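Local coordinates for protein isoaspartyl dipeptidase (Fervidobacterium islandicum, PDB 7CDH) that probably hydrolyses isoaspartyl (beta-aspartyl) dipeptides as a zinc-dependent M38 metallopeptidase of the amidohydrolase family, a role linked to protein repair, at residues H25-V30 / A352-V357; H219-H224 / T244-A249. All coordinates share one frame; numbering follows the deposited sequence.

Contact 1 of 2, residues H25-V30 / A352-V357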
loop_
_atom_site.group_PDB
_atom_site.type_symbol
_atom_site.label_atom_id
_atom_site.label_comp_id
_atom_site.label_asym_id
_atom_site.label_seq_id
_atom_site.Cartn_x
_atom_site.Cartn_y
_atom_site.Cartn_z
ATOM N N HIS A 25 -9.074 -32.007 34.102
ATOM C CA HIS A 25 -9.050 -30.628 33.560
ATOM C C HIS A 25 -10.471 -30.089 33.631
ATOM O O HIS A 25 -10.641 -28.877 33.815
ATOM C CB HIS A 25 -8.531 -30.627 32.106
ATOM C CG HIS A 25 -7.093 -31.029 31.966
ATOM N ND1 HIS A 25 -6.066 -30.099 31.818
ATOM C CD2 HIS A 25 -6.497 -32.244 31.949
ATOM C CE1 HIS A 25 -4.911 -30.729 31.714
ATOM N NE2 HIS A 25 -5.147 -32.046 31.791
ATOM N N LYS A 26 -11.451 -30.984 33.486
ATOM C CA LYS A 26 -12.884 -30.675 33.683
ATOM C C LYS A 26 -13.427 -31.379 34.940
ATOM O O LYS A 26 -12.840 -32.384 35.414
ATOM C CB LYS A 26 -13.624 -31.010 32.393
ATOM C CG LYS A 26 -13.098 -30.247 31.184
ATOM C CD LYS A 26 -14.166 -29.779 30.246
ATOM C CE LYS A 26 -13.664 -29.401 28.872
ATOM N NZ LYS A 26 -14.630 -29.856 27.840
ATOM N N VAL A 27 -14.484 -30.813 35.521
ATOM C CA VAL A 27 -15.183 -31.417 36.693
ATOM C C VAL A 27 -15.861 -32.706 36.236
ATOM O O VAL A 27 -16.703 -32.648 35.292
ATOM C CB VAL A 27 -16.223 -30.472 37.313
ATOM C CG1 VAL A 27 -17.052 -31.232 38.350
ATOM C CG2 VAL A 27 -15.563 -29.247 37.927
ATOM N N ILE A 28 -15.513 -33.811 36.893
ATOM C CA ILE A 28 -16.038 -35.171 36.588
ATOM C C ILE A 28 -17.342 -35.421 37.363
ATOM O O ILE A 28 -18.242 -36.020 36.760
ATOM C CB ILE A 28 -14.976 -36.244 36.871
ATOM C CG1 ILE A 28 -13.885 -36.230 35.796
ATOM C CG2 ILE A 28 -15.623 -37.614 36.990
ATOM C CD1 ILE A 28 -12.608 -36.908 36.223
ATOM N N HIS A 29 -17.431 -35.004 38.634
ATOM C CA HIS A 29 -18.545 -35.353 39.561
ATOM C C HIS A 29 -18.570 -34.437 40.791
ATOM O O HIS A 29 -17.534 -34.271 41.469
ATOM C CB HIS A 29 -18.452 -36.840 39.950
ATOM C CG HIS A 29 -19.554 -37.297 40.845
ATOM N ND1 HIS A 29 -20.857 -37.451 40.384
ATOM C CD2 HIS A 29 -19.564 -37.609 42.160
ATOM C CE1 HIS A 29 -21.624 -37.842 41.380
ATOM N NE2 HIS A 29 -20.851 -37.944 42.480
ATOM N N VAL A 30 -19.726 -33.854 41.066
ATOM C CA VAL A 30 -20.014 -33.200 42.376
ATOM C C VAL A 30 -20.981 -34.117 43.145
ATOM O O VAL A 30 -21.979 -34.574 42.546
ATOM C CB VAL A 30 -20.576 -31.773 42.196
ATOM C CG1 VAL A 30 -20.709 -31.042 43.523
ATOM C CG2 VAL A 30 -19.716 -30.960 41.241
ATOM N N ALA A 352 -12.197 -27.094 35.474
ATOM C CA ALA A 352 -11.823 -27.253 36.891
ATOM C C ALA A 352 -11.016 -26.035 37.338
ATOM O O ALA A 352 -9.817 -26.200 37.660
ATOM C CB ALA A 352 -11.064 -28.547 37.106
ATOM N N ASP A 353 -11.673 -24.874 37.395
ATOM C CA ASP A 353 -11.082 -23.626 37.931
ATOM C C ASP A 353 -11.809 -23.281 39.227
ATOM O O ASP A 353 -13.039 -22.996 39.143
ATOM C CB ASP A 353 -11.209 -22.462 36.945
ATOM C CG ASP A 353 -10.706 -22.724 35.533
ATOM O OD1 ASP A 353 -9.934 -23.697 35.336
ATOM O OD2 ASP A 353 -11.079 -21.908 34.639
ATOM N N PHE A 354 -11.084 -23.277 40.353
ATOM C CA PHE A 354 -11.624 -23.151 41.736
ATOM C C PHE A 354 -10.698 -22.326 42.623
ATOM O O PHE A 354 -9.495 -22.302 42.370
ATOM C CB PHE A 354 -11.673 -24.497 42.459
ATOM C CG PHE A 354 -12.203 -25.666 41.670
ATOM C CD1 PHE A 354 -13.435 -25.605 41.044
ATOM C CD2 PHE A 354 -11.491 -26.851 41.611
ATOM C CE1 PHE A 354 -13.906 -26.675 40.303
ATOM C CE2 PHE A 354 -11.982 -27.935 40.900
ATOM C CZ PHE A 354 -13.190 -27.842 40.252
ATOM N N ILE A 355 -11.247 -21.662 43.636
ATOM C CA ILE A 355 -10.435 -21.142 44.770
ATOM C C ILE A 355 -10.958 -21.780 46.062
ATOM O O ILE A 355 -12.146 -22.139 46.172
ATOM C CB ILE A 355 -10.411 -19.600 44.837
ATOM C CG1 ILE A 355 -11.800 -19.005 45.041
ATOM C CG2 ILE A 355 -9.729 -19.019 43.612
ATOM C CD1 ILE A 355 -11.813 -17.519 45.397
ATOM N N LEU A 356 -10.058 -21.957 47.000
ATOM C CA LEU A 356 -10.380 -22.460 48.344
ATOM C C LEU A 356 -10.124 -21.314 49.304
ATOM O O LEU A 356 -9.023 -20.767 49.315
ATOM C CB LEU A 356 -9.504 -23.677 48.615
ATOM C CG LEU A 356 -9.944 -24.941 47.885
ATOM C CD1 LEU A 356 -8.813 -25.944 47.823
ATOM C CD2 LEU A 356 -11.160 -25.558 48.575
ATOM N N VAL A 357 -11.159 -20.920 50.020
ATOM C CA VAL A 357 -11.117 -19.778 50.964
ATOM C C VAL A 357 -11.268 -20.323 52.385
ATOM O O VAL A 357 -11.932 -21.343 52.595
ATOM C CB VAL A 357 -12.221 -18.819 50.525
ATOM C CG1 VAL A 357 -12.495 -17.743 51.545
ATOM C CG2 VAL A 357 -11.850 -18.229 49.177
#

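Contact 2 of 2, residues H219-H224 / T244-A249. With ZN (zinc ion), chain K.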
loop_
_atom_site.group_PDB
_atom_site.type_symbol
_atom_site.label_atom_id
_atom_site.label_comp_id
_atom_site.label_asym_id
_atom_site.label_seq_id
_atom_site.Cartn_x
_atom_site.Cartn_y
_atom_site.Cartn_z
ATOM N N HIS A 219 -23.778 -7.351 23.049
ATOM C CA HIS A 219 -22.420 -7.111 22.525
ATOM C C HIS A 219 -21.815 -5.874 23.189
ATOM O O HIS A 219 -20.636 -5.657 22.972
ATOM C CB HIS A 219 -22.463 -6.940 21.008
ATOM C CG HIS A 219 -22.958 -8.147 20.293
ATOM N ND1 HIS A 219 -22.188 -9.305 20.174
ATOM C CD2 HIS A 219 -24.137 -8.381 19.667
ATOM C CE1 HIS A 219 -22.879 -10.203 19.492
ATOM N NE2 HIS A 219 -24.091 -9.661 19.182
ATOM N N LEU A 220 -22.611 -5.064 23.890
ATOM C CA LEU A 220 -22.215 -3.706 24.334
ATOM C C LEU A 220 -21.959 -3.767 25.827
ATOM O O LEU A 220 -22.884 -3.988 26.577
ATOM C CB LEU A 220 -23.301 -2.686 24.013
ATOM C CG LEU A 220 -23.862 -2.707 22.592
ATOM C CD1 LEU A 220 -24.975 -1.672 22.456
ATOM C CD2 LEU A 220 -22.778 -2.488 21.530
ATOM N N TYR A 221 -20.718 -3.555 26.214
ATOM C CA TYR A 221 -20.209 -3.878 27.549
ATOM C C TYR A 221 -19.432 -2.672 28.013
ATOM O O TYR A 221 -18.228 -2.639 27.852
ATOM C CB TYR A 221 -19.325 -5.106 27.418
ATOM C CG TYR A 221 -18.825 -5.677 28.714
ATOM C CD1 TYR A 221 -19.678 -5.914 29.783
ATOM C CD2 TYR A 221 -17.505 -6.051 28.843
ATOM C CE1 TYR A 221 -19.219 -6.489 30.960
ATOM C CE2 TYR A 221 -17.029 -6.619 30.011
ATOM C CZ TYR A 221 -17.883 -6.837 31.074
ATOM O OH TYR A 221 -17.386 -7.433 32.194
ATOM N N PRO A 222 -20.102 -1.623 28.522
ATOM C CA PRO A 222 -19.402 -0.449 29.046
ATOM C C PRO A 222 -18.733 -0.739 30.395
ATOM O O PRO A 222 -19.301 -1.481 31.117
ATOM C CB PRO A 222 -20.529 0.564 29.214
ATOM C CG PRO A 222 -21.733 -0.287 29.539
ATOM C CD PRO A 222 -21.562 -1.499 28.636
ATOM N N THR A 223 -17.592 -0.118 30.706
ATOM C CA THR A 223 -16.922 -0.237 32.029
ATOM C C THR A 223 -16.823 1.159 32.665
ATOM O O THR A 223 -17.267 2.127 32.027
ATOM C CB THR A 223 -15.592 -1.003 31.911
ATOM O OG1 THR A 223 -15.076 -1.195 33.235
ATOM C CG2 THR A 223 -14.566 -0.300 31.051
ATOM N N HIS A 224 -16.267 1.246 33.880
ATOM C CA HIS A 224 -16.191 2.479 34.710
ATOM C C HIS A 224 -17.595 3.000 34.987
ATOM O O HIS A 224 -17.770 4.175 35.121
ATOM C CB HIS A 224 -15.325 3.563 34.048
ATOM C CG HIS A 224 -14.036 2.985 33.600
ATOM N ND1 HIS A 224 -13.260 2.228 34.449
ATOM C CD2 HIS A 224 -13.444 2.953 32.393
ATOM C CE1 HIS A 224 -12.233 1.752 33.789
ATOM N NE2 HIS A 224 -12.323 2.187 32.535
ATOM N N THR A 244 -25.406 -5.790 30.184
ATOM C CA THR A 244 -24.444 -5.979 31.296
ATOM C C THR A 244 -23.499 -4.782 31.325
ATOM O O THR A 244 -23.147 -4.316 30.263
ATOM C CB THR A 244 -23.703 -7.310 31.212
ATOM O OG1 THR A 244 -24.741 -8.275 31.069
ATOM C CG2 THR A 244 -22.861 -7.597 32.434
ATOM N N ILE A 245 -23.218 -4.270 32.517
ATOM C CA ILE A 245 -22.294 -3.146 32.787
ATOM C C ILE A 245 -21.164 -3.698 33.659
ATOM O O ILE A 245 -21.400 -4.696 34.338
ATOM C CB ILE A 245 -23.043 -1.960 33.428
ATOM C CG1 ILE A 245 -23.529 -2.263 34.850
ATOM C CG2 ILE A 245 -24.193 -1.554 32.530
ATOM C CD1 ILE A 245 -24.223 -1.111 35.541
ATOM N N ASP A 246 -19.986 -3.062 33.597
ATOM C CA ASP A 246 -18.771 -3.399 34.375
ATOM C C ASP A 246 -18.460 -2.209 35.265
ATOM O O ASP A 246 -18.600 -1.079 34.823
ATOM C CB ASP A 246 -17.574 -3.757 33.491
ATOM C CG ASP A 246 -16.357 -4.221 34.289
ATOM O OD1 ASP A 246 -16.505 -5.163 35.079
ATOM O OD2 ASP A 246 -15.268 -3.634 34.132
ATOM N N LEU A 247 -18.126 -2.490 36.508
ATOM C CA LEU A 247 -17.790 -1.499 37.550
ATOM C C LEU A 247 -16.329 -1.745 37.913
ATOM O O LEU A 247 -15.909 -2.928 38.045
ATOM C CB LEU A 247 -18.690 -1.726 38.774
ATOM C CG LEU A 247 -20.188 -1.871 38.510
ATOM C CD1 LEU A 247 -20.950 -2.185 39.802
ATOM C CD2 LEU A 247 -20.754 -0.620 37.858
ATOM N N THR A 248 -15.554 -0.692 38.065
ATOM C CA THR A 248 -14.137 -0.881 38.426
ATOM C C THR A 248 -14.116 -1.251 39.907
ATOM O O THR A 248 -14.597 -0.457 40.742
ATOM C CB THR A 248 -13.291 0.340 38.068
ATOM O OG1 THR A 248 -13.511 0.610 36.682
ATOM C CG2 THR A 248 -11.834 0.083 38.349
ATOM N N ALA A 249 -13.591 -2.423 40.205
ATOM C CA ALA A 249 -13.368 -2.905 41.580
ATOM C C ALA A 249 -12.736 -1.803 42.438
ATOM O O ALA A 249 -11.917 -1.016 41.938
ATOM C CB ALA A 249 -12.499 -4.133 41.553
HETATM ZN ZN ZN K . -10.656 2.354 30.918
HETATM O O HOH W 1 -24.788 -5.682 27.397
HETATM O O HOH W 2 -12.738 -1.429 35.234
#

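Contact 1 of 2, residues H25-V30 / A352-V357
Two first torsions set the apolar meeting of V27 with F354: chi1 of V27 (171°) puts CG1 anti to the backbone N and leaves CG2 beside that nitrogen, while chi1 of F354 (-44°) swings the phenyl ring back to the V27 side. V27 CG2 therefore meets the ring at its edge, lying in the ring plane, 3.6 Å from F354 CZ and 3.9 Å from F354 CE1. The ring also has A352 C over its centre, on one face, and is met edge-to-face by F23 of strand 19-23, so its orientation is defined from several directions. The polar part of the contact is a backbone hydrogen bond from A352 N to H25 O, 2.9 Å long and fairly straight at the hydrogen (164°). The methyl of A352 points toward the other segment and brings CB to 3.3 Å from H25 O, beside that bond. The closest backbone approach, K26 CA to A352 CA at 4.8 Å, falls before either strand begins, and beyond it strands 27-31 and 354-358 diverge. This region joins two sheets, that of strands 27-31, 19-23, 2-6 and 43-47 and that containing 354-358, as in the small beta domain beside the barrel of amidohydrolases. H25 and K26 also pack on K26 and Y24 of the second subunit. Between these segments there is one main-chain bond and one methyl-to-ring contact; V27 is also backbone-bonded to G349 and Q350, so the chemistry implies a joint made at the loop before strand 354-358, not pairing of the two strands.

Contact 2 of 2, residues H219-H224 / T244-A249
Neighbouring parallel strands of the TIM barrel meet here at the zinc site, where H224 pairs with T248 of strand 245-248. The strand axes approach to 4.8 Å at an angle of 18°, and helix 229-240 connects them in a beta-alpha-beta crossover. Their direct backbone hydrogen bond runs from D246 N to P222 O, 3.0 Å; toward the N-terminal ends of the strands, a water links L220 O to T244 N. D246 extends its carboxylate across the gap, with CG anti to the backbone N (chi1 -175°), and lies alongside T223, whose hydroxyl adopts the same kind of torsion. T223 OG1 donates to D246 OD2 over 2.6 Å, meeting the anti side of that oxygen somewhat out of the carboxylate plane. S283 OG holds D246 OD2 as well, and T281 OG1 bonds to both D246 OD1 and Y221 OH. The Y221 ring lies against the aspartate stem, CZ 3.9 Å from D246 CB. A lysine in place of D246 would probably leave T223 OG1 without its acceptor and S283 without its partner, and set a positive charge among buried side chains.

At the mouth of the strands, H224 ND1 donates to T248 OG1 at 2.8 Å, the hydroxyl lying 19° out of the ring plane, and a second water bridges T248 OG1 and T223 OG1. T223 CG2 lies over one face of the imidazole, toward its rim. These contacts fix the rotation of the ring that binds zinc through NE2 at 2.3 Å, together with H195 and E156. A histidine ligand at the C-terminal end of a barrel strand, held by a second-shell threonine, fits the binuclear metal centre of an amidohydrolase barrel.

Contact 1 and contact 2 lie on opposite sides of the chain's centre, with their own centres 27 Å apart and nearest atoms about 14 Å apart, so neither touches the other. Contact 2 carries a zinc ligand; contact 1 is remote from that metal, D353 OD2 being 24.5 Å from the zinc bound by H224. A single curled sheet nevertheless reaches both: strand 354-358 of contact 1 pairs antiparallel with strand 51-59, and from there parallel strands lead round to 220-223. Strand 51-59 also runs toward H61 and H63, ligands of the other zinc. Contact 1 thus belongs to the flanking beta structure and the subunit boundary, contact 2 to the catalytic barrel.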